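Local coordinates for protein glutathione S-transferase (Acinetobacter baumannii, PDB 4MP4) that probably transfers glutathione onto electrophilic substrates, as a glutathione S-transferase built as a homodimer with a thioredoxin-like domain and an all-helical domain in each subunit, at residues Y80-Y85 with A89-D94; A99-I104 with S164-E169; D122-Q127 with L177-D182. All blocks are in the same frame, centred on the assembly; numbering follows the deposited sequence.

Contact 1. Residues Y80-Y85 with A89-D94; sequences YLEELY and AIYPKD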
loop_
_atom_site.group_PDB
_atom_site.type_symbol
_atom_site.label_atom_id
_atom_site.label_comp_id
_atom_site.label_asym_id
_atom_site.label_seq_id
_atom_site.Cartn_x
_atom_site.Cartn_y
_atom_site.Cartn_z
ATOM N N TYR A 80 -12.166 -0.194 4.849
ATOM C CA TYR A 80 -13.379 -0.970 5.045
ATOM C C TYR A 80 -14.131 -0.527 6.299
ATOM O O TYR A 80 -15.362 -0.485 6.324
ATOM C CB TYR A 80 -12.990 -2.444 5.122
ATOM C CG TYR A 80 -14.084 -3.364 5.507
ATOM C CD1 TYR A 80 -15.165 -3.567 4.668
ATOM C CD2 TYR A 80 -14.039 -4.050 6.702
ATOM C CE1 TYR A 80 -16.180 -4.415 5.012
ATOM C CE2 TYR A 80 -15.058 -4.909 7.059
ATOM C CZ TYR A 80 -16.125 -5.086 6.210
ATOM O OH TYR A 80 -17.145 -5.942 6.557
ATOM N N LEU A 81 -13.379 -0.174 7.332
ATOM C CA LEU A 81 -13.951 0.309 8.576
ATOM C C LEU A 81 -14.569 1.701 8.413
ATOM O O LEU A 81 -15.617 1.994 8.999
ATOM C CB LEU A 81 -12.885 0.316 9.683
ATOM C CG LEU A 81 -12.447 -1.049 10.248
ATOM C CD1 LEU A 81 -11.504 -0.887 11.452
ATOM C CD2 LEU A 81 -13.650 -1.904 10.620
ATOM N N GLU A 82 -13.918 2.559 7.623
ATOM C CA GLU A 82 -14.450 3.889 7.357
ATOM C C GLU A 82 -15.776 3.804 6.593
ATOM O O GLU A 82 -16.721 4.539 6.885
ATOM C CB GLU A 82 -13.454 4.719 6.544
ATOM C CG GLU A 82 -12.221 5.171 7.294
ATOM C CD GLU A 82 -12.516 6.214 8.356
ATOM O OE1 GLU A 82 -12.466 7.426 8.039
ATOM O OE2 GLU A 82 -12.779 5.815 9.512
ATOM N N GLU A 83 -15.831 2.913 5.605
ATOM C CA GLU A 83 -17.041 2.720 4.823
ATOM C C GLU A 83 -18.187 2.183 5.677
ATOM O O GLU A 83 -19.327 2.610 5.514
ATOM C CB GLU A 83 -16.769 1.824 3.607
ATOM C CG GLU A 83 -16.180 2.595 2.423
ATOM C CD GLU A 83 -15.725 1.700 1.291
ATOM O OE1 GLU A 83 -16.258 0.578 1.165
ATOM O OE2 GLU A 83 -14.827 2.119 0.528
ATOM N N LEU A 84 -17.876 1.266 6.591
ATOM C CA LEU A 84 -18.873 0.685 7.496
ATOM C C LEU A 84 -19.367 1.693 8.521
ATOM O O LEU A 84 -20.503 1.616 8.976
ATOM C CB LEU A 84 -18.290 -0.509 8.261
ATOM C CG LEU A 84 -18.077 -1.850 7.562
ATOM C CD1 LEU A 84 -17.605 -2.896 8.571
ATOM C CD2 LEU A 84 -19.358 -2.308 6.893
ATOM N N TYR A 85 -18.503 2.622 8.900
ATOM C CA TYR A 85 -18.836 3.600 9.922
ATOM C C TYR A 85 -18.317 4.979 9.563
ATOM O O TYR A 85 -17.291 5.417 10.087
ATOM C CB TYR A 85 -18.274 3.174 11.280
ATOM C CG TYR A 85 -18.770 1.832 11.773
ATOM C CD1 TYR A 85 -20.056 1.684 12.284
ATOM C CD2 TYR A 85 -17.945 0.717 11.751
ATOM C CE1 TYR A 85 -20.508 0.453 12.748
ATOM C CE2 TYR A 85 -18.385 -0.512 12.210
ATOM C CZ TYR A 85 -19.667 -0.640 12.706
ATOM O OH TYR A 85 -20.103 -1.870 13.158
ATOM N N ALA A 89 -14.807 9.264 11.326
ATOM C CA ALA A 89 -13.699 9.196 10.399
ATOM C C ALA A 89 -12.371 9.234 11.151
ATOM O O ALA A 89 -12.226 9.945 12.147
ATOM C CB ALA A 89 -13.790 10.332 9.386
ATOM N N ILE A 90 -11.411 8.449 10.677
ATOM C CA ILE A 90 -10.060 8.480 11.230
ATOM C C ILE A 90 -9.082 8.940 10.150
ATOM O O ILE A 90 -7.887 8.725 10.258
ATOM C CB ILE A 90 -9.640 7.122 11.823
ATOM C CG1 ILE A 90 -9.656 6.033 10.759
ATOM C CG2 ILE A 90 -10.565 6.724 12.980
ATOM C CD1 ILE A 90 -9.359 4.663 11.311
ATOM N N TYR A 91 -9.638 9.564 9.110
ATOM C CA TYR A 91 -8.907 10.317 8.097
ATOM C C TYR A 91 -9.508 11.723 8.064
ATOM O O TYR A 91 -10.651 11.908 8.458
ATOM C CB TYR A 91 -9.051 9.663 6.716
ATOM C CG TYR A 91 -8.321 8.356 6.601
ATOM C CD1 TYR A 91 -6.939 8.321 6.435
ATOM C CD2 TYR A 91 -8.999 7.155 6.688
ATOM C CE1 TYR A 91 -6.259 7.125 6.346
ATOM C CE2 TYR A 91 -8.321 5.947 6.596
ATOM C CZ TYR A 91 -6.950 5.945 6.421
ATOM O OH TYR A 91 -6.277 4.759 6.336
ATOM N N PRO A 92 -8.742 12.716 7.585
ATOM C CA PRO A 92 -9.245 14.095 7.574
ATOM C C PRO A 92 -10.520 14.197 6.729
ATOM O O PRO A 92 -10.741 13.339 5.862
ATOM C CB PRO A 92 -8.103 14.875 6.910
ATOM C CG PRO A 92 -6.889 13.999 7.081
ATOM C CD PRO A 92 -7.398 12.609 6.985
ATOM N N LYS A 93 -11.356 15.208 6.975
ATOM C CA LYS A 93 -12.605 15.308 6.220
ATOM C C LYS A 93 -12.445 16.013 4.864
ATOM O O LYS A 93 -13.106 15.649 3.908
ATOM C CB LYS A 93 -13.767 15.884 7.051
ATOM C CG LYS A 93 -13.628 17.339 7.427
ATOM C CD LYS A 93 -14.802 17.816 8.271
ATOM C CE LYS A 93 -14.451 19.102 9.021
ATOM N NZ LYS A 93 -13.257 18.932 9.911
ATOM N N ASP A 94 -11.569 17.005 4.773
ATOM C CA ASP A 94 -11.287 17.616 3.478
ATOM C C ASP A 94 -10.754 16.560 2.498
ATOM O O ASP A 94 -9.864 15.773 2.838
ATOM C CB ASP A 94 -10.285 18.767 3.631
ATOM C CG ASP A 94 -9.765 19.282 2.294
ATOM O OD1 ASP A 94 -10.422 19.061 1.257
ATOM O OD2 ASP A 94 -8.690 19.919 2.276
#
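Glu82, near the C-terminal end of helix 74-84, reaches its carboxylate across to Ala89, Ile90 and Tyr91, which belong to the linker from the thioredoxin-like domain to the helical domain of the glutathione transferase fold. The glutamate is long enough to span the gap and flexible enough to curl: CG lies beside the backbone N (chi1 -72°) and the chain bends at chi2, bringing both oxygens against the linker backbone. Ile90 N donates to Glu82 OE1 over 3.0 Å, on the syn side but tilted 33° out of the carboxylate plane. The other oxygen, OE2, forms a salt bridge with Lys31, so one acidic group serves both a main-chain NH and a lysine. This double use probably favours the ionised form.

Apolar surfaces flank the charged end. CG1 of Ile90, placed between the backbone N and the carbonyl carbon, comes within 3.4 Å of Glu82 OE2. On the Ala89 side, the small methyl CB leaves room for Glu82 OE1 at 3.5 Å. Tyr91 presents its ring edge rather than a face, with Glu82 CG in the ring plane, and its OH reaches beyond the pair to bond Gln105 of helix 95-110. The ring and carboxylate planes stand 69° apart, and Tyr91 CD2 lies 3.8 Å from Glu82 CG and 3.7 Å from Glu82 OE1.

Contact 2. Residues A99-I104 with S164-E169; sequences ARARQI and SIVDAE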
loop_
_atom_site.group_PDB
_atom_site.type_symbol
_atom_site.label_atom_id
_atom_site.label_comp_id
_atom_site.label_asym_id
_atom_site.label_seq_id
_atom_site.Cartn_x
_atom_site.Cartn_y
_atom_site.Cartn_z
ATOM N N ALA A 99 -6.615 12.600 0.804
ATOM C CA ALA A 99 -5.750 12.061 -0.233
ATOM C C ALA A 99 -4.302 12.128 0.244
ATOM O O ALA A 99 -3.564 11.137 0.159
ATOM C CB ALA A 99 -5.940 12.808 -1.545
ATOM N N ARG A 100 -3.910 13.282 0.782
ATOM C CA ARG A 100 -2.559 13.441 1.325
ATOM C C ARG A 100 -2.325 12.409 2.442
ATOM O O ARG A 100 -1.275 11.753 2.489
ATOM C CB ARG A 100 -2.308 14.883 1.807
ATOM C CG ARG A 100 -0.910 15.142 2.407
ATOM C CD ARG A 100 0.224 15.313 1.350
ATOM N NE ARG A 100 0.103 16.550 0.583
ATOM C CZ ARG A 100 -0.123 16.612 -0.730
ATOM N NH1 ARG A 100 -0.224 17.795 -1.341
ATOM N NH2 ARG A 100 -0.247 15.496 -1.438
ATOM N N ALA A 101 -3.311 12.237 3.316
ATOM C CA ALA A 101 -3.204 11.213 4.353
ATOM C C ALA A 101 -2.995 9.799 3.775
ATOM O O ALA A 101 -2.121 9.064 4.233
ATOM C CB ALA A 101 -4.403 11.251 5.303
ATOM N N ARG A 102 -3.781 9.428 2.767
ATOM C CA ARG A 102 -3.590 8.135 2.102
ATOM C C ARG A 102 -2.218 8.036 1.458
ATOM O O ARG A 102 -1.621 6.968 1.409
ATOM C CB ARG A 102 -4.678 7.888 1.056
ATOM C CG ARG A 102 -6.043 7.564 1.662
ATOM C CD ARG A 102 -7.040 7.169 0.591
ATOM N NE ARG A 102 -8.360 6.916 1.156
ATOM C CZ ARG A 102 -9.458 7.591 0.837
ATOM N NH1 ARG A 102 -9.415 8.557 -0.070
ATOM N NH2 ARG A 102 -10.609 7.283 1.407
ATOM N N GLN A 103 -1.706 9.161 0.975
ATOM C CA GLN A 103 -0.393 9.165 0.349
ATOM C C GLN A 103 0.744 8.883 1.345
ATOM O O GLN A 103 1.622 8.045 1.088
ATOM C CB GLN A 103 -0.170 10.473 -0.389
ATOM C CG GLN A 103 1.275 10.786 -0.707
ATOM C CD GLN A 103 1.428 12.231 -1.158
ATOM O OE1 GLN A 103 0.536 12.780 -1.787
ATOM N NE2 GLN A 103 2.542 12.850 -0.821
ATOM N N ILE A 104 0.720 9.590 2.473
ATOM C CA ILE A 104 1.701 9.391 3.535
ATOM C C ILE A 104 1.647 7.960 4.083
ATOM O O ILE A 104 2.687 7.309 4.251
ATOM C CB ILE A 104 1.534 10.441 4.669
ATOM C CG1 ILE A 104 1.646 11.848 4.087
ATOM C CG2 ILE A 104 2.568 10.232 5.747
ATOM C CD1 ILE A 104 2.908 12.051 3.161
ATOM N N SER A 164 -5.453 11.921 13.111
ATOM C CA SER A 164 -5.862 10.866 12.187
ATOM C C SER A 164 -4.978 9.647 12.383
ATOM O O SER A 164 -3.904 9.740 12.987
ATOM C CB SER A 164 -5.781 11.332 10.737
ATOM O OG SER A 164 -4.510 11.864 10.454
ATOM N N ILE A 165 -5.418 8.505 11.866
ATOM C CA ILE A 165 -4.678 7.253 12.057
ATOM C C ILE A 165 -3.217 7.388 11.560
ATOM O O ILE A 165 -2.326 6.643 11.991
ATOM C CB ILE A 165 -5.414 6.068 11.367
ATOM C CG1 ILE A 165 -4.869 4.708 11.816
ATOM C CG2 ILE A 165 -5.365 6.206 9.869
ATOM C CD1 ILE A 165 -5.042 4.438 13.294
ATOM N N VAL A 166 -2.967 8.365 10.688
ATOM C CA VAL A 166 -1.646 8.532 10.108
ATOM C C VAL A 166 -0.691 9.136 11.145
ATOM O O VAL A 166 0.536 8.954 11.059
ATOM C CB VAL A 166 -1.675 9.364 8.786
ATOM C CG1 VAL A 166 -0.301 9.387 8.144
ATOM C CG2 VAL A 166 -2.659 8.778 7.805
ATOM N N ASP A 167 -1.244 9.837 12.140
ATOM C CA ASP A 167 -0.392 10.314 13.233
ATOM C C ASP A 167 0.221 9.116 13.953
ATOM O O ASP A 167 1.427 9.104 14.269
ATOM C CB ASP A 167 -1.136 11.222 14.222
ATOM C CG ASP A 167 -1.527 12.573 13.608
ATOM O OD1 ASP A 167 -0.611 13.404 13.322
ATOM O OD2 ASP A 167 -2.760 12.801 13.426
ATOM N N ALA A 168 -0.599 8.091 14.168
ATOM C CA ALA A 168 -0.145 6.910 14.887
ATOM C C ALA A 168 0.892 6.142 14.049
ATOM O O ALA A 168 1.850 5.571 14.593
ATOM C CB ALA A 168 -1.329 6.022 15.280
ATOM N N GLU A 169 0.715 6.162 12.730
ATOM C CA GLU A 169 1.605 5.435 11.824
ATOM C C GLU A 169 2.965 6.131 11.712
ATOM O O GLU A 169 4.005 5.473 11.667
ATOM C CB GLU A 169 0.976 5.279 10.434
ATOM C CG GLU A 169 -0.330 4.496 10.399
ATOM C CD GLU A 169 -1.097 4.673 9.073
ATOM O OE1 GLU A 169 -0.745 5.583 8.302
ATOM O OE2 GLU A 169 -2.048 3.912 8.800
#
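Val166, in the first turn of helix 165-178, has the largest share of this buried contact, with one methyl for each of two residues of helix 95-110. Its CG2 rests 3.9 Å from the CB of Ala101 and 3.6 Å from the Ala101 carbonyl O. Alanine suits the place because its lone methyl lets the backbones come close: the CA atoms of Ala101 and Val166 are 6.5 Å apart. The second methyl, CG1, stands opposite the valine's own backbone N (chi1 -174°) and meets Ile104 CG2 at 3.8 Å, the two side chains crossing at about a right angle. The end of Ile104 leads away from Val166, and the side chain also packs on Val147 and Leu151 of helix 135-151.

Helices 95-110 and 165-178 belong to the core of the all-helical glutathione transferase domain, and the sequence Ser-Ile-Val-Asp at the start of helix 165-178, from Ser164 in the preceding loop, matches the family's Ser/Thr-X-X-Asp N-capping box. One of that motif's two bonds forms here: Asp167 OD2 accepts from Ser164 N over 2.9 Å, nearly straight at 168°, which ties the residue before the helix to its first turn. Asp167 OD1 turns instead to Tyr191 OH and Leu159 N.

Contact 3. Residues D122-Q127 with L177-D182; sequences DVIFIQ and LIQNGD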
loop_
_atom_site.group_PDB
_atom_site.type_symbol
_atom_site.label_atom_id
_atom_site.label_comp_id
_atom_site.label_asym_id
_atom_site.label_seq_id
_atom_site.Cartn_x
_atom_site.Cartn_y
_atom_site.Cartn_z
ATOM N N ASP A 122 11.098 -4.571 16.957
ATOM C CA ASP A 122 11.884 -5.132 18.054
ATOM C C ASP A 122 12.641 -4.036 18.818
ATOM O O ASP A 122 12.765 -4.096 20.040
ATOM C CB ASP A 122 12.892 -6.156 17.491
ATOM C CG ASP A 122 12.228 -7.220 16.642
ATOM O OD1 ASP A 122 11.785 -6.918 15.507
ATOM O OD2 ASP A 122 12.149 -8.377 17.107
ATOM N N VAL A 123 13.154 -3.036 18.100
ATOM C CA VAL A 123 13.902 -1.954 18.744
ATOM C C VAL A 123 13.017 -1.056 19.621
ATOM O O VAL A 123 13.484 -0.522 20.640
ATOM C CB VAL A 123 14.741 -1.125 17.738
ATOM C CG1 VAL A 123 15.482 -2.059 16.792
ATOM C CG2 VAL A 123 13.881 -0.143 16.961
ATOM N N ILE A 124 11.738 -0.934 19.255
ATOM C CA ILE A 124 10.766 -0.180 20.051
ATOM C C ILE A 124 10.312 -0.961 21.287
ATOM O O ILE A 124 10.160 -0.395 22.367
ATOM C CB ILE A 124 9.505 0.194 19.215
ATOM C CG1 ILE A 124 9.883 1.060 18.014
ATOM C CG2 ILE A 124 8.432 0.862 20.084
ATOM C CD1 ILE A 124 8.760 1.220 17.014
ATOM N N PHE A 125 10.112 -2.264 21.131
ATOM C CA PHE A 125 9.464 -3.056 22.181
ATOM C C PHE A 125 10.387 -3.964 22.995
ATOM O O PHE A 125 10.007 -4.423 24.065
ATOM C CB PHE A 125 8.330 -3.911 21.586
ATOM C CG PHE A 125 7.231 -3.109 20.926
ATOM C CD1 PHE A 125 6.439 -2.247 21.667
ATOM C CD2 PHE A 125 6.977 -3.235 19.567
ATOM C CE1 PHE A 125 5.417 -1.511 21.056
ATOM C CE2 PHE A 125 5.959 -2.509 18.954
ATOM C CZ PHE A 125 5.174 -1.657 19.699
ATOM N N ILE A 126 11.588 -4.247 22.499
ATOM C CA ILE A 126 12.453 -5.214 23.182
ATOM C C ILE A 126 13.833 -4.649 23.578
ATOM O O ILE A 126 14.154 -4.555 24.746
ATOM C CB ILE A 126 12.563 -6.508 22.360
ATOM C CG1 ILE A 126 11.146 -6.994 22.019
ATOM C CG2 ILE A 126 13.285 -7.556 23.142
ATOM C CD1 ILE A 126 11.064 -8.201 21.141
ATOM N N GLN A 127 14.633 -4.250 22.605
ATOM C CA GLN A 127 15.951 -3.695 22.886
ATOM C C GLN A 127 16.511 -3.086 21.613
ATOM O O GLN A 127 16.180 -3.525 20.519
ATOM C CB GLN A 127 16.901 -4.769 23.404
ATOM C CG GLN A 127 16.890 -6.021 22.570
ATOM C CD GLN A 127 18.163 -6.813 22.695
ATOM O OE1 GLN A 127 19.223 -6.264 22.979
ATOM N NE2 GLN A 127 18.071 -8.109 22.471
ATOM N N LEU A 177 13.407 4.923 15.259
ATOM C CA LEU A 177 14.665 5.639 15.346
ATOM C C LEU A 177 14.919 6.128 16.768
ATOM O O LEU A 177 16.009 5.958 17.325
ATOM C CB LEU A 177 14.622 6.822 14.391
ATOM C CG LEU A 177 14.760 6.475 12.915
ATOM C CD1 LEU A 177 14.399 7.680 12.058
ATOM C CD2 LEU A 177 16.195 6.016 12.637
ATOM N N ILE A 178 13.900 6.738 17.352
ATOM C CA ILE A 178 14.015 7.327 18.676
ATOM C C ILE A 178 14.381 6.283 19.733
ATOM O O ILE A 178 15.346 6.451 20.483
ATOM C CB ILE A 178 12.712 8.042 19.060
ATOM C CG1 ILE A 178 12.477 9.228 18.108
ATOM C CG2 ILE A 178 12.766 8.500 20.501
ATOM C CD1 ILE A 178 11.053 9.704 18.041
ATOM N N GLN A 179 13.632 5.190 19.756
ATOM C CA GLN A 179 13.799 4.186 20.793
ATOM C C GLN A 179 15.100 3.422 20.646
ATOM O O GLN A 179 15.562 2.792 21.602
ATOM C CB GLN A 179 12.607 3.227 20.801
ATOM C CG GLN A 179 11.315 3.932 21.113
ATOM C CD GLN A 179 11.418 4.628 22.453
ATOM O OE1 GLN A 179 12.024 4.092 23.365
ATOM N NE2 GLN A 179 10.872 5.835 22.564
ATOM N N ASN A 180 15.691 3.488 19.452
ATOM C CA ASN A 180 16.944 2.800 19.188
ATOM C C ASN A 180 18.166 3.659 19.485
ATOM O O ASN A 180 19.283 3.159 19.540
ATOM C CB ASN A 180 16.979 2.268 17.757
ATOM C CG ASN A 180 18.085 1.235 17.538
ATOM O OD1 ASN A 180 17.903 0.037 17.789
ATOM N ND2 ASN A 180 19.227 1.694 17.066
ATOM N N GLY A 181 17.954 4.952 19.695
ATOM C CA GLY A 181 19.039 5.840 20.068
ATOM C C GLY A 181 19.507 6.726 18.938
ATOM O O GLY A 181 20.296 7.639 19.156
ATOM N N ASP A 182 19.022 6.474 17.726
ATOM C CA ASP A 182 19.459 7.234 16.552
ATOM C C ASP A 182 19.089 8.712 16.694
ATOM O O ASP A 182 18.238 9.072 17.508
ATOM C CB ASP A 182 18.842 6.660 15.267
ATOM C CG ASP A 182 19.187 5.198 15.048
ATOM O OD1 ASP A 182 20.387 4.857 15.043
ATOM O OD2 ASP A 182 18.255 4.383 14.882
HETATM O O HOH W 1 14.616 -0.176 22.962
HETATM O O HOH W 2 11.875 1.194 23.846
#
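Val123 and Ile124, in the short helix 122-125, lie beside Asn180 and Gln179, where the chain leaves helix 165-178. Their backbones come close, with CA atoms 5.7 Å apart for Val123 and Asn180 and 5.4 Å for Ile124 and Gln179. From Ile178 the second segment makes a type I turn to Gly181, whose positive phi of 105° is easy for a residue without a CB.

Val123 meets the amide of Asn180. The asparagine CG extends opposite its backbone N (chi1 -165°), placing OD1 3.4 Å from Val123 CG1, while Asn180 CB packs 4.0 Å from Val123 CG2. This OD1 has its polar partner elsewhere, in Lys129 N, so the valine supplies only an apolar wall. Gln179 puts its CB 3.9 Å from Ile124 CA; bent at chi2, its chain carries OE1 to a water that also bonds Ile124 O, while NE2 turns back to Gln175. A second water binds Val123 O at 2.6 Å and, weakly, Gln179 O. Carbonyls at the helix 122-125 end are thus bridged to the opposing turn by solvent.

Asp182 N returns weakly to Leu177 O and Gly181 N bonds Ile178 O, a Schellman motif, which ends helix 165-178 in the all-helical domain of the glutathione transferase fold.

How the contacts relate
From the N terminus, helix 74-84 leads into contact 1, which closes a tight loop with three residues between its segments, before helix 95-110 begins. Contact 2 then opens on that helix and closes a 59-residue loop at the start of helix 165-178. Contact 3 crosses it, closing a 49-residue loop from 122-127, inside the loop of contact 2, to 177-182 beyond it, and joins the short helix 122-125 to the C-terminal end of helix 165-178. Contacts 1 and 2 touch directly, with Ile90 O 3.0 Å from Ile165 N, a probable hydrogen bond, so the interdomain linker is joined to the helical core. Both also reach the second subunit; contact 3 lies across the chain's centre.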